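PDB 6XMY: 4-hydroxythreonine-4-phosphate dehydrogenase from Legionella pneumophila subsp. pneumophila, which probably catalyses the NAD(P)-dependent oxidation of 4-(phosphooxy)-L-threonine, a step of pyridoxine 5'-phosphate biosynthesis, with the help of a divalent metal ion. Local coordinates for residues I14-P19 / A96-E101; V38-L43 / T76-P81. All blocks are in the same frame, centred on the assembly; numbering follows the deposited sequence.

Overall arrangement
Contacts 1 and 2 have centres 10 Å apart and share one parallel part of the fold, where strand 12-15 lies beside strand 37-41, and strand 37-41 beside strand 74-79. Contact 1 packs the turn that leaves strand 12-15 against the start of helix 96-111; contact 2 pairs the other two strands. They meet directly: L40 N lies 2.8 Å from I14 O, and L40 O lies 2.8 Å from S16 OG. Contact 1 is nearer the cofactor, with G17 about 7 Å from the bound NAD at the nearest atoms, whereas the side chain of L40 in contact 2 is about 14 Å from it, again between nearest atoms.

Contact 1: residues I14-P19 / A96-E101; sequences ISSGEP and AAYVME
With CG turned opposite the backbone N (chi1 155°), the Y98 side chain reaches from the helix toward 14-19, its ring carbon CE2 lying 3.7 Å from P19 CG. The next residue, V99, has CG1 opposite its own N, which leaves CG2 to meet the turn: it sits 3.6 Å from P19 CD and also touches G17 O. The proline ring thus touches both helix residues, sliding past the tyrosine in the opposite direction and crossing the valine at a slant. Here strand 12-15 of the parallel part of the PdxA fold gives way to a turn at its C-terminal end, and that turn is packed on the first turn of helix 96-111. G17 makes the bend with a positive phi of 75°. Its carbonyl O is directed toward Y98 CE2, 4.1 Å away, and takes a hydrogen bond from a water.

No direct hydrogen bond joins the segments; this water does so instead. Lying at the edge of the Y98 ring and in its plane, it is 2.7 Å from Y98 OH and donates to both S16 OG and G17 O, each 2.8 Å from the water oxygen. Y98 OH also bonds to D42 N, and S16 OG has L40 O as its other partner, so the water bridges two hydroxyls tied to strand 37-41 and its end. E18 and V99 also touch, respectively, T301 and V123, both NAD-binding residues.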
ATOM      1  N   ILE A  14     -10.333   0.679   8.146  1.00  9.03           N
ATOM      2  CA  ILE A  14     -10.201   0.094   6.812  1.00  9.55           C
ATOM      3  C   ILE A  14     -11.003   0.941   5.839  1.00  8.49           C
ATOM      4  O   ILE A  14     -12.233   1.016   5.951  1.00 10.36           O
ATOM      5  CB  ILE A  14     -10.700  -1.361   6.765  1.00  9.07           C
ATOM      6  CG1 ILE A  14     -10.285  -2.146   8.011  1.00 12.65           C
ATOM      7  CG2 ILE A  14     -10.249  -2.050   5.456  1.00 11.79           C
ATOM      8  CD1 ILE A  14      -8.811  -2.244   8.247  1.00 12.95           C
ATOM      9  N   SER A  15     -10.328   1.581   4.886  1.00  7.91           N
ATOM     10  CA  SER A  15     -11.058   2.202   3.784  1.00  8.88           C
ATOM     11  C   SER A  15     -11.540   1.124   2.826  1.00  9.02           C
ATOM     12  O   SER A  15     -10.731   0.374   2.273  1.00 10.63           O
ATOM     13  CB  SER A  15     -10.185   3.193   3.030  1.00 12.29           C
ATOM     14  OG  SER A  15     -10.778   3.460   1.772  1.00 11.48           O
ATOM     15  N   SER A  16     -12.848   1.040   2.627  1.00  8.11           N
ATOM     16  CA  SER A  16     -13.408   0.023   1.747  1.00  9.02           C
ATOM     17  C   SER A  16     -13.222   0.322   0.258  1.00  9.69           C
ATOM     18  O   SER A  16     -13.575  -0.527  -0.563  1.00 11.74           O
ATOM     19  CB  SER A  16     -14.875  -0.244   2.104  1.00  9.79           C
ATOM     20  OG  SER A  16     -15.690   0.892   1.872  1.00  9.67           O
ATOM     21  N   GLY A  17     -12.682   1.487  -0.111  1.00 10.01           N
ATOM     22  CA  GLY A  17     -12.189   1.690  -1.466  1.00  9.44           C
ATOM     23  C   GLY A  17     -13.289   1.894  -2.502  1.00  8.19           C
ATOM     24  O   GLY A  17     -14.391   2.365  -2.204  1.00  8.89           O
ATOM     25  N   GLU A  18     -12.956   1.570  -3.749  1.00  8.32           N
ATOM     26  CA  GLU A  18     -13.888   1.746  -4.858  1.00  9.02           C
ATOM     27  C   GLU A  18     -15.126   0.875  -4.644  1.00  7.84           C
ATOM     28  O   GLU A  18     -14.997  -0.349  -4.529  1.00  9.35           O
ATOM     29  CB  GLU A  18     -13.187   1.391  -6.170  1.00  9.31           C
ATOM     30  CG  GLU A  18     -14.126   1.166  -7.343  1.00 10.04           C
ATOM     31  CD  GLU A  18     -15.070   2.317  -7.591  1.00 10.46           C
ATOM     32  OE1 GLU A  18     -16.274   2.051  -7.782  1.00 10.11           O
ATOM     33  OE2 GLU A  18     -14.626   3.483  -7.595  1.00 10.45           O
ATOM     34  N   PRO A  19     -16.319   1.462  -4.525  1.00  8.37           N
ATOM     35  CA  PRO A  19     -17.469   0.670  -4.072  1.00  9.72           C
ATOM     36  C   PRO A  19     -17.934  -0.364  -5.075  1.00  9.63           C
ATOM     37  O   PRO A  19     -18.509  -1.382  -4.662  1.00 10.64           O
ATOM     38  CB  PRO A  19     -18.551   1.727  -3.815  1.00 10.17           C
ATOM     39  CG  PRO A  19     -18.140   2.902  -4.648  1.00  9.21           C
ATOM     40  CD  PRO A  19     -16.644   2.892  -4.649  1.00  8.38           C
ATOM     41  N   ALA A  96     -16.872   8.972  -7.152  1.00 10.56           N
ATOM     42  CA  ALA A  96     -15.450   9.231  -6.941  1.00 11.83           C
ATOM     43  C   ALA A  96     -15.225  10.098  -5.709  1.00 10.13           C
ATOM     44  O   ALA A  96     -14.295   9.853  -4.934  1.00 11.36           O
ATOM     45  CB  ALA A  96     -14.846   9.898  -8.170  1.00 11.64           C
ATOM     46  N   ALA A  97     -16.060  11.126  -5.516  1.00 10.67           N
ATOM     47  CA  ALA A  97     -15.907  11.971  -4.336  1.00 11.81           C
ATOM     48  C   ALA A  97     -16.091  11.174  -3.049  1.00 12.19           C
ATOM     49  O   ALA A  97     -15.418  11.441  -2.042  1.00 12.07           O
ATOM     50  CB  ALA A  97     -16.880  13.148  -4.406  1.00 13.92           C
ATOM     51  N   TYR A  98     -16.981  10.184  -3.069  1.00 11.31           N
ATOM     52  CA  TYR A  98     -17.147   9.294  -1.929  1.00 10.02           C
ATOM     53  C   TYR A  98     -15.849   8.565  -1.611  1.00  7.95           C
ATOM     54  O   TYR A  98     -15.432   8.492  -0.443  1.00  9.00           O
ATOM     55  CB  TYR A  98     -18.272   8.308  -2.236  1.00 10.00           C
ATOM     56  CG  TYR A  98     -18.231   6.995  -1.492  1.00  8.88           C
ATOM     57  CD1 TYR A  98     -18.770   6.873  -0.218  1.00  8.97           C
ATOM     58  CD2 TYR A  98     -17.659   5.871  -2.072  1.00  8.36           C
ATOM     59  CE1 TYR A  98     -18.747   5.661   0.452  1.00  8.26           C
ATOM     60  CE2 TYR A  98     -17.635   4.659  -1.410  1.00  9.19           C
ATOM     61  CZ  TYR A  98     -18.182   4.557  -0.147  1.00  8.59           C
ATOM     62  OH  TYR A  98     -18.166   3.353   0.517  1.00  9.75           O
ATOM     63  N   VAL A  99     -15.185   8.019  -2.640  1.00 10.26           N
ATOM     64  CA  VAL A  99     -13.916   7.330  -2.425  1.00  9.57           C
ATOM     65  C   VAL A  99     -12.897   8.276  -1.808  1.00  9.90           C
ATOM     66  O   VAL A  99     -12.196   7.928  -0.847  1.00 10.73           O
ATOM     67  CB  VAL A  99     -13.400   6.707  -3.737  1.00 10.19           C
ATOM     68  CG1 VAL A  99     -11.992   6.166  -3.535  1.00 11.73           C
ATOM     69  CG2 VAL A  99     -14.348   5.600  -4.216  1.00 10.09           C
ATOM     70  N   MET A 100     -12.804   9.495  -2.351  1.00 10.49           N
ATOM     71  CA  MET A 100     -11.860  10.459  -1.800  1.00 10.37           C
ATOM     72  C   MET A 100     -12.221  10.829  -0.373  1.00  9.87           C
ATOM     73  O   MET A 100     -11.326  11.122   0.425  1.00 10.90           O
ATOM     74  CB  MET A 100     -11.759  11.698  -2.685  1.00 12.12           C
ATOM     75  CG  MET A 100     -11.204  11.418  -4.082  1.00 13.32           C
ATOM     76  SD  MET A 100      -9.650  10.494  -4.123  1.00 14.68           S
ATOM     77  CE  MET A 100      -8.600  11.600  -3.218  1.00 18.13           C
ATOM     78  N   GLU A 101     -13.515  10.802  -0.030  1.00 10.18           N
ATOM     79  CA  GLU A 101     -13.914  11.067   1.352  1.00 10.86           C
ATOM     80  C   GLU A 101     -13.417   9.971   2.283  1.00 10.35           C
ATOM     81  O   GLU A 101     -12.969  10.258   3.397  1.00 10.73           O
ATOM     82  CB  GLU A 101     -15.430  11.223   1.470  1.00 11.70           C
ATOM     83  CG  GLU A 101     -15.866  11.810   2.819  1.00 13.72           C
ATOM     84  CD  GLU A 101     -15.460  13.259   2.984  1.00 20.21           C
ATOM     85  OE1 GLU A 101     -15.383  13.974   1.966  1.00 22.02           O
ATOM     86  OE2 GLU A 101     -15.197  13.676   4.134  1.00 26.20           O
TER
HETATM   87  O   HOH W   1     -16.595   1.530  -0.658  1.00  9.06           O

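Contact 2: residues V38-L43 / T76-P81; sequences VILGDL and TVWPVP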
ATOM      1  N   VAL A  38     -12.521  -1.431  11.910  1.00  8.79           N
ATOM      2  CA  VAL A  38     -13.705  -0.614  11.680  1.00  8.95           C
ATOM      3  C   VAL A  38     -13.671  -0.215  10.213  1.00  9.21           C
ATOM      4  O   VAL A  38     -12.640   0.261   9.728  1.00  9.76           O
ATOM      5  CB  VAL A  38     -13.698   0.636  12.581  1.00 10.16           C
ATOM      6  CG1 VAL A  38     -14.821   1.603  12.177  1.00 12.14           C
ATOM      7  CG2 VAL A  38     -13.836   0.226  14.062  1.00 11.98           C
ATOM      8  N   ILE A  39     -14.776  -0.437   9.501  1.00  9.90           N
ATOM      9  CA  ILE A  39     -14.828  -0.242   8.053  1.00  8.69           C
ATOM     10  C   ILE A  39     -15.374   1.139   7.742  1.00  7.85           C
ATOM     11  O   ILE A  39     -16.480   1.480   8.174  1.00 10.56           O
ATOM     12  CB  ILE A  39     -15.710  -1.305   7.377  1.00  8.75           C
ATOM     13  CG1 ILE A  39     -15.351  -2.718   7.856  1.00 10.67           C
ATOM     14  CG2 ILE A  39     -15.641  -1.163   5.864  1.00 10.93           C
ATOM     15  CD1 ILE A  39     -13.883  -3.080   7.700  1.00 10.61           C
ATOM     16  N   LEU A  40     -14.637   1.912   6.954  1.00  8.94           N
ATOM     17  CA  LEU A  40     -15.132   3.159   6.388  1.00  8.55           C
ATOM     18  C   LEU A  40     -15.825   2.842   5.074  1.00  8.55           C
ATOM     19  O   LEU A  40     -15.178   2.368   4.137  1.00 10.20           O
ATOM     20  CB  LEU A  40     -13.974   4.093   6.072  1.00 11.93           C
ATOM     21  CG  LEU A  40     -13.344   4.909   7.168  1.00 16.32           C
ATOM     22  CD1 LEU A  40     -12.128   5.578   6.562  1.00 21.80           C
ATOM     23  CD2 LEU A  40     -14.345   5.949   7.732  1.00 15.58           C
ATOM     24  N   GLY A  41     -17.120   3.114   4.994  1.00  9.13           N
ATOM     25  CA  GLY A  41     -17.834   2.840   3.763  1.00  8.79           C
ATOM     26  C   GLY A  41     -19.314   3.054   3.960  1.00  8.13           C
ATOM     27  O   GLY A  41     -19.799   3.307   5.068  1.00  9.50           O
ATOM     28  N   ASP A  42     -20.031   2.948   2.851  1.00  9.68           N
ATOM     29  CA  ASP A  42     -21.477   3.119   2.853  1.00  9.56           C
ATOM     30  C   ASP A  42     -22.124   1.876   3.457  1.00 10.34           C
ATOM     31  O   ASP A  42     -21.897   0.758   2.988  1.00 11.65           O
ATOM     32  CB  ASP A  42     -21.928   3.380   1.416  1.00 10.54           C
ATOM     33  CG  ASP A  42     -23.422   3.554   1.278  1.00  9.82           C
ATOM     34  OD1 ASP A  42     -24.161   2.653   1.698  1.00 12.79           O
ATOM     35  OD2 ASP A  42     -23.853   4.584   0.725  1.00 12.82           O
ATOM     36  N   LEU A  43     -22.916   2.062   4.516  1.00  9.97           N
ATOM     37  CA  LEU A  43     -23.469   0.910   5.219  1.00 11.51           C
ATOM     38  C   LEU A  43     -24.471   0.149   4.350  1.00 11.73           C
ATOM     39  O   LEU A  43     -24.479  -1.088   4.343  1.00 12.54           O
ATOM     40  CB  LEU A  43     -24.104   1.353   6.540  1.00 12.10           C
ATOM     41  CG  LEU A  43     -24.765   0.259   7.373  1.00 12.24           C
ATOM     42  CD1 LEU A  43     -23.757  -0.817   7.754  1.00 15.63           C
ATOM     43  CD2 LEU A  43     -25.391   0.870   8.617  1.00 15.94           C
ATOM     44  N   THR A  76     -18.124  -3.771  12.274  1.00 10.05           N
ATOM     45  CA  THR A  76     -18.371  -2.410  12.721  1.00 10.37           C
ATOM     46  C   THR A  76     -18.015  -1.444  11.602  1.00  9.34           C
ATOM     47  O   THR A  76     -16.944  -1.561  10.992  1.00  9.80           O
ATOM     48  CB  THR A  76     -17.564  -2.116  13.985  1.00 10.35           C
ATOM     49  OG1 THR A  76     -18.043  -2.957  15.046  1.00 12.91           O
ATOM     50  CG2 THR A  76     -17.709  -0.645  14.397  1.00 10.95           C
ATOM     51  N   VAL A  77     -18.925  -0.509  11.325  1.00  8.76           N
ATOM     52  CA  VAL A  77     -18.829   0.386  10.183  1.00  9.60           C
ATOM     53  C   VAL A  77     -18.920   1.823  10.665  1.00  8.10           C
ATOM     54  O   VAL A  77     -19.772   2.151  11.502  1.00 10.75           O
ATOM     55  CB  VAL A  77     -19.960   0.093   9.168  1.00 10.13           C
ATOM     56  CG1 VAL A  77     -19.880   1.037   7.963  1.00  9.83           C
ATOM     57  CG2 VAL A  77     -19.949  -1.380   8.738  1.00 11.95           C
ATOM     58  N   TRP A  78     -18.050   2.686  10.118  1.00  9.00           N
ATOM     59  CA  TRP A  78     -18.168   4.137  10.182  1.00  9.62           C
ATOM     60  C   TRP A  78     -18.854   4.559   8.887  1.00  9.81           C
ATOM     61  O   TRP A  78     -18.206   4.624   7.837  1.00  9.34           O
ATOM     62  CB  TRP A  78     -16.785   4.794  10.299  1.00 10.35           C
ATOM     63  CG  TRP A  78     -16.831   6.303  10.424  1.00  9.42           C
ATOM     64  CD1 TRP A  78     -17.381   7.187   9.539  1.00 10.24           C
ATOM     65  CD2 TRP A  78     -16.305   7.101  11.499  1.00 10.34           C
ATOM     66  NE1 TRP A  78     -17.240   8.474   9.991  1.00 10.09           N
ATOM     67  CE2 TRP A  78     -16.589   8.452  11.194  1.00 10.75           C
ATOM     68  CE3 TRP A  78     -15.631   6.806  12.693  1.00 10.77           C
ATOM     69  CZ2 TRP A  78     -16.216   9.506  12.035  1.00 10.97           C
ATOM     70  CZ3 TRP A  78     -15.259   7.861  13.538  1.00 10.96           C
ATOM     71  CH2 TRP A  78     -15.551   9.193  13.197  1.00 11.07           C
ATOM     72  N   PRO A  79     -20.155   4.829   8.905  1.00 10.13           N
ATOM     73  CA  PRO A  79     -20.872   5.040   7.644  1.00 10.19           C
ATOM     74  C   PRO A  79     -20.458   6.323   6.939  1.00  8.85           C
ATOM     75  O   PRO A  79     -20.302   7.383   7.552  1.00 11.14           O
ATOM     76  CB  PRO A  79     -22.341   5.097   8.084  1.00 10.19           C
ATOM     77  CG  PRO A  79     -22.360   4.326   9.384  1.00 10.83           C
ATOM     78  CD  PRO A  79     -21.080   4.746  10.047  1.00 11.03           C
ATOM     79  N   VAL A  80     -20.279   6.208   5.627  1.00  9.36           N
ATOM     80  CA  VAL A  80     -20.023   7.337   4.735  1.00  9.48           C
ATOM     81  C   VAL A  80     -20.893   7.089   3.512  1.00 10.22           C
ATOM     82  O   VAL A  80     -20.779   6.028   2.897  1.00  9.84           O
ATOM     83  CB  VAL A  80     -18.547   7.402   4.309  1.00  8.91           C
ATOM     84  CG1 VAL A  80     -18.309   8.620   3.425  1.00 10.60           C
ATOM     85  CG2 VAL A  80     -17.614   7.415   5.527  1.00 10.04           C
ATOM     86  N   PRO A  81     -21.760   8.016   3.111  1.00 11.28           N
ATOM     87  CA  PRO A  81     -22.764   7.696   2.080  1.00 12.54           C
ATOM     88  C   PRO A  81     -22.233   7.874   0.662  1.00 11.75           C
ATOM     89  O   PRO A  81     -21.663   8.912   0.323  1.00 12.73           O
ATOM     90  CB  PRO A  81     -23.887   8.699   2.371  1.00 15.15           C
ATOM     91  CG  PRO A  81     -23.169   9.887   2.993  1.00 13.23           C
ATOM     92  CD  PRO A  81     -22.014   9.310   3.777  1.00 13.65           C
TER
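Segments V38-L43 and T76-P81 pair as parallel strands, I39 N donating to T76 O (2.9 Å) and W78 N to I39 O, while the local axes of 38-41 and 76-79 cross at -32°. On one face of the strands, L40 and W78 lie side by side and point the same way. L40 chi1 (-80°) sets CG beside the backbone N, and chi2, with CD1 extended at 173°, leaves CD2 turned to W78. This methyl comes to 3.7 Å from W78 CG, and it also lies 4.2 Å from V80 CG2. Helix 96-111 covers W78 with L105 and L109, and L102 and L105 touch V80 just past the strand. Methyl contact continues between V38 CG2 and T76 CG2. The other face carries V77, whose CG2 is met at a slant by L43 CD1, 4.0 Å away, with F59 of strand 58-61 touching both residues. Toward the end of the pair the bond from G41 N to W78 O is weak, and V80 N reaches G41 O from above the carbonyl plane. Where the strands end, D42 N-caps helix 43-52: OD1 takes L45 N, and OD2 takes C82 N just beyond P81. Two N-H groups, one of them at a helix start, thus converge on one carboxylate of the PdxA fold, which would probably stabilise its negative charge and fix the exits of the two strands relative to each other.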